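Local atomic coordinates of KLLA0F12672p (Kluyveromyces lactis, PDB entry 4M3O), a protein that probably dephosphorylates the C-terminal domain of RNA polymerase II in transcription regulation, this piece being its zinc-binding N-terminal domain. Residues K114-Q126 / P145-A157. Residues are numbered along the deposited sequence; the frame is centred on the assembly and turned at random.
Sequences KAHFRCSQFYQFQ and PPSEIQLLEEVLA. With ZN (zinc ion), chain C.
L152 lays its CB over one face of the F122 ring, 4.0 Å from the centroid and 21° off the normal, a CH-pi contact. The backbone carbonyl of Q150 meets the same ring at its edge, a placement set by F122 CG standing anti to the backbone N. The imidazole of H116 is held at both ring nitrogens: ND1 binds the zinc ion, and NE2 hydrogen-bonds E154 OE2 (2.8 Å). OE2 lies 6° from the ring plane, and the N-H meets it on the anti side, 32° out of the carboxylate plane. Because H116 also binds zinc, E154 is a second-shell residue; with the zinc bond it fixes the ring's rotation, and it may increase the ring's donor strength toward the metal.

The Q126 amide pairs with the N-H and C=O of Q150: OE1 accepts from Q150 N (2.8 Å) and NE2 donates to Q150 O (2.7 Å). NE2 also reaches F122 O, which fixes the amide's orientation. Between these polar ends, C119 SG packs on A157 CB (3.8 Å), and a water links C119 O to L152 N. L151 CD2 lies alongside Y123, 3.5 Å from its CD1.

C74, C79 and C112 complete the zinc site. Extended over 148-153, then turning through 3-10 segment 154-156, the tail runs antiparallel to helix 114-125 (A115 nears A157, Q126 nears I149), while Y123 and L151 reach helix 46-52, where Y123 OH bonds M49 O.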
loop_
_atom_site.group_PDB
_atom_site.type_symbol
_atom_site.label_atom_id
_atom_site.label_comp_id
_atom_site.label_asym_id
_atom_site.label_seq_id
_atom_site.Cartn_x
_atom_site.Cartn_y
_atom_site.Cartn_z
ATOM N N LYS A 114 -0.187 -18.696 2.638
ATOM C CA LYS A 114 1.145 -18.584 2.053
ATOM C C LYS A 114 1.089 -17.822 0.686
ATOM O O LYS A 114 2.045 -17.129 0.253
ATOM C CB LYS A 114 1.725 -19.974 1.844
ATOM C CG LYS A 114 3.194 -19.990 1.469
ATOM C CD LYS A 114 3.424 -21.116 0.482
ATOM C CE LYS A 114 2.839 -20.765 -0.890
ATOM N NZ LYS A 114 3.432 -21.622 -1.942
ATOM N N ALA A 115 -0.031 -17.983 0.032
ATOM C CA ALA A 115 -0.311 -17.418 -1.252
ATOM C C ALA A 115 -0.232 -15.879 -1.131
ATOM O O ALA A 115 0.482 -15.215 -1.933
ATOM C CB ALA A 115 -1.690 -17.899 -1.724
ATOM N N HIS A 116 -0.876 -15.338 -0.097
ATOM C CA HIS A 116 -0.867 -13.868 0.155
ATOM C C HIS A 116 0.469 -13.378 0.644
ATOM O O HIS A 116 0.888 -12.287 0.255
ATOM C CB HIS A 116 -2.072 -13.410 0.987
ATOM C CG HIS A 116 -3.297 -13.188 0.154
ATOM N ND1 HIS A 116 -4.471 -12.682 0.645
ATOM C CD2 HIS A 116 -3.488 -13.326 -1.185
ATOM C CE1 HIS A 116 -5.354 -12.564 -0.336
ATOM N NE2 HIS A 116 -4.776 -12.943 -1.461
ATOM N N PHE A 117 1.174 -14.188 1.448
ATOM C CA PHE A 117 2.619 -13.969 1.643
ATOM C C PHE A 117 3.392 -13.764 0.293
ATOM O O PHE A 117 4.087 -12.793 0.137
ATOM C CB PHE A 117 3.242 -15.120 2.465
ATOM C CG PHE A 117 4.723 -15.020 2.624
ATOM C CD1 PHE A 117 5.327 -13.860 3.017
ATOM C CD2 PHE A 117 5.517 -16.130 2.376
ATOM C CE1 PHE A 117 6.710 -13.790 3.169
ATOM C CE2 PHE A 117 6.875 -16.063 2.509
ATOM C CZ PHE A 117 7.487 -14.920 2.929
ATOM N N ARG A 118 3.234 -14.676 -0.659
ATOM C CA ARG A 118 3.967 -14.597 -1.940
ATOM C C ARG A 118 3.502 -13.410 -2.801
ATOM O O ARG A 118 4.297 -12.735 -3.435
ATOM C CB ARG A 118 3.836 -15.950 -2.706
ATOM C CG ARG A 118 4.473 -17.151 -2.024
ATOM C CD ARG A 118 5.974 -16.906 -1.791
ATOM N NE ARG A 118 6.753 -18.139 -1.661
ATOM C CZ ARG A 118 7.994 -18.207 -1.152
ATOM N NH1 ARG A 118 8.620 -17.150 -0.645
ATOM N NH2 ARG A 118 8.645 -19.353 -1.160
ATOM N N CYS A 119 2.197 -13.163 -2.849
ATOM C CA CYS A 119 1.675 -12.045 -3.625
ATOM C C CYS A 119 2.229 -10.723 -3.098
ATOM O O CYS A 119 2.547 -9.796 -3.860
ATOM C CB CYS A 119 0.142 -12.025 -3.585
ATOM S SG CYS A 119 -0.693 -13.397 -4.383
ATOM N N SER A 120 2.330 -10.662 -1.769
ATOM C CA SER A 120 2.859 -9.527 -1.057
ATOM C C SER A 120 4.337 -9.265 -1.309
ATOM O O SER A 120 4.736 -8.122 -1.633
ATOM C CB SER A 120 2.575 -9.642 0.478
ATOM O OG SER A 120 2.974 -8.399 1.074
ATOM N N GLN A 121 5.148 -10.293 -1.198
ATOM C CA GLN A 121 6.552 -10.246 -1.612
ATOM C C GLN A 121 6.758 -9.847 -3.115
ATOM O O GLN A 121 7.590 -8.998 -3.454
ATOM C CB GLN A 121 7.113 -11.680 -1.542
ATOM C CG GLN A 121 7.329 -12.173 -0.138
ATOM C CD GLN A 121 8.090 -13.498 -0.164
ATOM O OE1 GLN A 121 7.681 -14.456 -0.818
ATOM N NE2 GLN A 121 9.235 -13.516 0.469
ATOM N N PHE A 122 5.948 -10.459 -3.975
ATOM C CA PHE A 122 5.986 -10.207 -5.405
ATOM C C PHE A 122 5.765 -8.723 -5.666
ATOM O O PHE A 122 6.518 -8.080 -6.434
ATOM C CB PHE A 122 4.928 -11.066 -6.095
ATOM C CG PHE A 122 4.965 -11.037 -7.609
ATOM C CD1 PHE A 122 4.214 -10.117 -8.324
ATOM C CD2 PHE A 122 5.718 -11.977 -8.351
ATOM C CE1 PHE A 122 4.200 -10.131 -9.731
ATOM C CE2 PHE A 122 5.739 -11.951 -9.766
ATOM C CZ PHE A 122 4.958 -11.029 -10.437
ATOM N N TYR A 123 4.758 -8.166 -5.000
ATOM C CA TYR A 123 4.471 -6.733 -5.147
ATOM C C TYR A 123 5.610 -5.884 -4.575
ATOM O O TYR A 123 6.027 -4.940 -5.202
ATOM C CB TYR A 123 3.159 -6.400 -4.467
ATOM C CG TYR A 123 2.648 -5.005 -4.589
ATOM C CD1 TYR A 123 2.066 -4.556 -5.772
ATOM C CD2 TYR A 123 2.709 -4.129 -3.506
ATOM C CE1 TYR A 123 1.586 -3.263 -5.862
ATOM C CE2 TYR A 123 2.201 -2.828 -3.576
ATOM C CZ TYR A 123 1.642 -2.400 -4.776
ATOM O OH TYR A 123 1.111 -1.128 -4.841
ATOM N N GLN A 124 6.089 -6.215 -3.372
ATOM C CA GLN A 124 7.105 -5.414 -2.689
ATOM C C GLN A 124 8.380 -5.404 -3.450
ATOM O O GLN A 124 9.025 -4.350 -3.566
ATOM C CB GLN A 124 7.356 -5.913 -1.257
ATOM C CG GLN A 124 8.358 -5.021 -0.585
ATOM C CD GLN A 124 8.843 -5.540 0.731
ATOM O OE1 GLN A 124 9.210 -6.674 0.820
ATOM N NE2 GLN A 124 8.915 -4.671 1.746
ATOM N N PHE A 125 8.798 -6.580 -3.939
ATOM C CA PHE A 125 10.023 -6.649 -4.750
ATOM C C PHE A 125 10.038 -5.635 -5.897
ATOM O O PHE A 125 11.110 -5.197 -6.302
ATOM C CB PHE A 125 10.211 -8.053 -5.349
ATOM C CG PHE A 125 10.474 -9.114 -4.338
ATOM C CD1 PHE A 125 11.123 -8.839 -3.178
ATOM C CD2 PHE A 125 10.129 -10.423 -4.608
ATOM C CE1 PHE A 125 11.379 -9.837 -2.248
ATOM C CE2 PHE A 125 10.379 -11.428 -3.712
ATOM C CZ PHE A 125 11.024 -11.144 -2.522
ATOM N N GLN A 126 8.880 -5.220 -6.395
ATOM C CA GLN A 126 8.907 -4.321 -7.523
ATOM C C GLN A 126 8.852 -2.853 -7.103
ATOM O O GLN A 126 8.917 -1.994 -7.923
ATOM C CB GLN A 126 7.718 -4.585 -8.447
ATOM C CG GLN A 126 7.711 -6.000 -9.031
ATOM C CD GLN A 126 6.355 -6.269 -9.637
ATOM O OE1 GLN A 126 6.068 -5.781 -10.685
ATOM N NE2 GLN A 126 5.514 -7.034 -8.970
ATOM N N PRO A 145 4.716 6.339 -14.403
ATOM C CA PRO A 145 5.606 5.466 -13.658
ATOM C C PRO A 145 6.668 4.920 -14.566
ATOM O O PRO A 145 6.462 4.806 -15.733
ATOM C CB PRO A 145 4.708 4.325 -13.243
ATOM C CG PRO A 145 3.339 4.814 -13.384
ATOM C CD PRO A 145 3.338 5.878 -14.409
ATOM N N PRO A 146 7.798 4.567 -14.017
ATOM C CA PRO A 146 8.872 4.014 -14.810
ATOM C C PRO A 146 8.711 2.524 -15.036
ATOM O O PRO A 146 9.710 1.857 -15.197
ATOM C CB PRO A 146 10.077 4.246 -13.934
ATOM C CG PRO A 146 9.544 4.115 -12.561
ATOM C CD PRO A 146 8.160 4.664 -12.601
ATOM N N SER A 147 7.490 2.022 -15.035
ATOM C CA SER A 147 7.211 0.657 -15.416
ATOM C C SER A 147 5.920 0.255 -14.797
ATOM O O SER A 147 5.498 0.848 -13.839
ATOM C CB SER A 147 8.310 -0.273 -14.973
ATOM O OG SER A 147 8.425 -0.287 -13.580
ATOM N N GLU A 148 5.282 -0.744 -15.359
ATOM C CA GLU A 148 4.013 -1.165 -14.855
ATOM C C GLU A 148 4.217 -2.297 -13.894
ATOM O O GLU A 148 4.875 -3.253 -14.196
ATOM C CB GLU A 148 3.091 -1.587 -15.973
ATOM C CG GLU A 148 2.118 -2.659 -15.546
ATOM C CD GLU A 148 0.711 -2.164 -15.327
ATOM O OE1 GLU A 148 -0.194 -2.533 -16.094
ATOM O OE2 GLU A 148 0.500 -1.419 -14.365
ATOM N N ILE A 149 3.645 -2.153 -12.722
ATOM C CA ILE A 149 3.850 -3.080 -11.637
ATOM C C ILE A 149 2.967 -4.280 -11.978
ATOM O O ILE A 149 1.889 -4.094 -12.502
ATOM C CB ILE A 149 3.461 -2.471 -10.246
ATOM C CG1 ILE A 149 4.162 -1.143 -10.019
ATOM C CG2 ILE A 149 3.870 -3.394 -9.096
ATOM C CD1 ILE A 149 5.685 -1.140 -10.066
ATOM N N GLN A 150 3.444 -5.474 -11.665
ATOM C CA GLN A 150 2.759 -6.735 -11.973
ATOM C C GLN A 150 2.182 -7.284 -10.658
ATOM O O GLN A 150 2.860 -7.212 -9.623
ATOM C CB GLN A 150 3.769 -7.757 -12.430
ATOM C CG GLN A 150 4.670 -7.401 -13.571
ATOM C CD GLN A 150 3.864 -7.431 -14.815
ATOM O OE1 GLN A 150 3.492 -8.515 -15.346
ATOM N NE2 GLN A 150 3.445 -6.243 -15.202
ATOM N N LEU A 151 1.003 -7.875 -10.722
ATOM C CA LEU A 151 0.379 -8.473 -9.534
ATOM C C LEU A 151 0.313 -9.996 -9.727
ATOM O O LEU A 151 -0.049 -10.456 -10.761
ATOM C CB LEU A 151 -1.055 -7.958 -9.393
ATOM C CG LEU A 151 -1.133 -6.477 -9.081
ATOM C CD1 LEU A 151 -2.574 -6.087 -8.859
ATOM C CD2 LEU A 151 -0.325 -6.075 -7.895
ATOM N N LEU A 152 0.631 -10.768 -8.728
ATOM C CA LEU A 152 0.598 -12.192 -8.845
ATOM C C LEU A 152 -0.782 -12.768 -8.607
ATOM O O LEU A 152 -1.367 -12.508 -7.600
ATOM C CB LEU A 152 1.567 -12.772 -7.844
ATOM C CG LEU A 152 1.617 -14.268 -7.706
ATOM C CD1 LEU A 152 2.119 -14.888 -8.988
ATOM C CD2 LEU A 152 2.488 -14.642 -6.547
ATOM N N GLU A 153 -1.292 -13.554 -9.543
ATOM C CA GLU A 153 -2.563 -14.248 -9.347
ATOM C C GLU A 153 -2.442 -15.215 -8.148
ATOM O O GLU A 153 -1.432 -15.970 -8.019
ATOM C CB GLU A 153 -2.924 -15.037 -10.610
ATOM C CG GLU A 153 -3.192 -14.165 -11.858
ATOM C CD GLU A 153 -1.918 -13.715 -12.609
ATOM O OE1 GLU A 153 -0.803 -14.124 -12.175
ATOM O OE2 GLU A 153 -2.032 -13.002 -13.653
ATOM N N GLU A 154 -3.458 -15.244 -7.298
ATOM C CA GLU A 154 -3.423 -16.096 -6.116
ATOM C C GLU A 154 -3.275 -17.530 -6.482
ATOM O O GLU A 154 -2.494 -18.274 -5.836
ATOM C CB GLU A 154 -4.743 -16.047 -5.318
ATOM C CG GLU A 154 -4.806 -14.987 -4.259
ATOM C CD GLU A 154 -5.644 -13.813 -4.698
ATOM O OE1 GLU A 154 -5.682 -13.600 -5.942
ATOM O OE2 GLU A 154 -6.259 -13.136 -3.805
ATOM N N VAL A 155 -3.999 -17.942 -7.525
ATOM C CA VAL A 155 -3.859 -19.340 -7.981
ATOM C C VAL A 155 -2.400 -19.746 -8.297
ATOM O O VAL A 155 -2.029 -20.936 -8.137
ATOM C CB VAL A 155 -4.890 -19.707 -9.104
ATOM C CG1 VAL A 155 -4.475 -19.195 -10.476
ATOM C CG2 VAL A 155 -5.154 -21.216 -9.116
ATOM N N LEU A 156 -1.571 -18.785 -8.719
ATOM C CA LEU A 156 -0.173 -19.108 -9.070
ATOM C C LEU A 156 0.743 -18.901 -7.869
ATOM O O LEU A 156 1.953 -19.110 -7.968
ATOM C CB LEU A 156 0.330 -18.263 -10.247
ATOM C CG LEU A 156 -0.509 -18.531 -11.485
ATOM C CD1 LEU A 156 0.014 -17.605 -12.544
ATOM C CD2 LEU A 156 -0.463 -20.012 -11.941
ATOM N N ALA A 157 0.176 -18.498 -6.736
ATOM C CA ALA A 157 1.027 -18.162 -5.622
ATOM C C ALA A 157 1.062 -19.285 -4.595
ATOM O O ALA A 157 1.847 -19.196 -3.659
ATOM C CB ALA A 157 0.536 -16.890 -4.992
HETATM ZN ZN ZN C . -4.931 -12.336 2.803
HETATM O O HOH W 1 1.056 -9.351 -6.196
#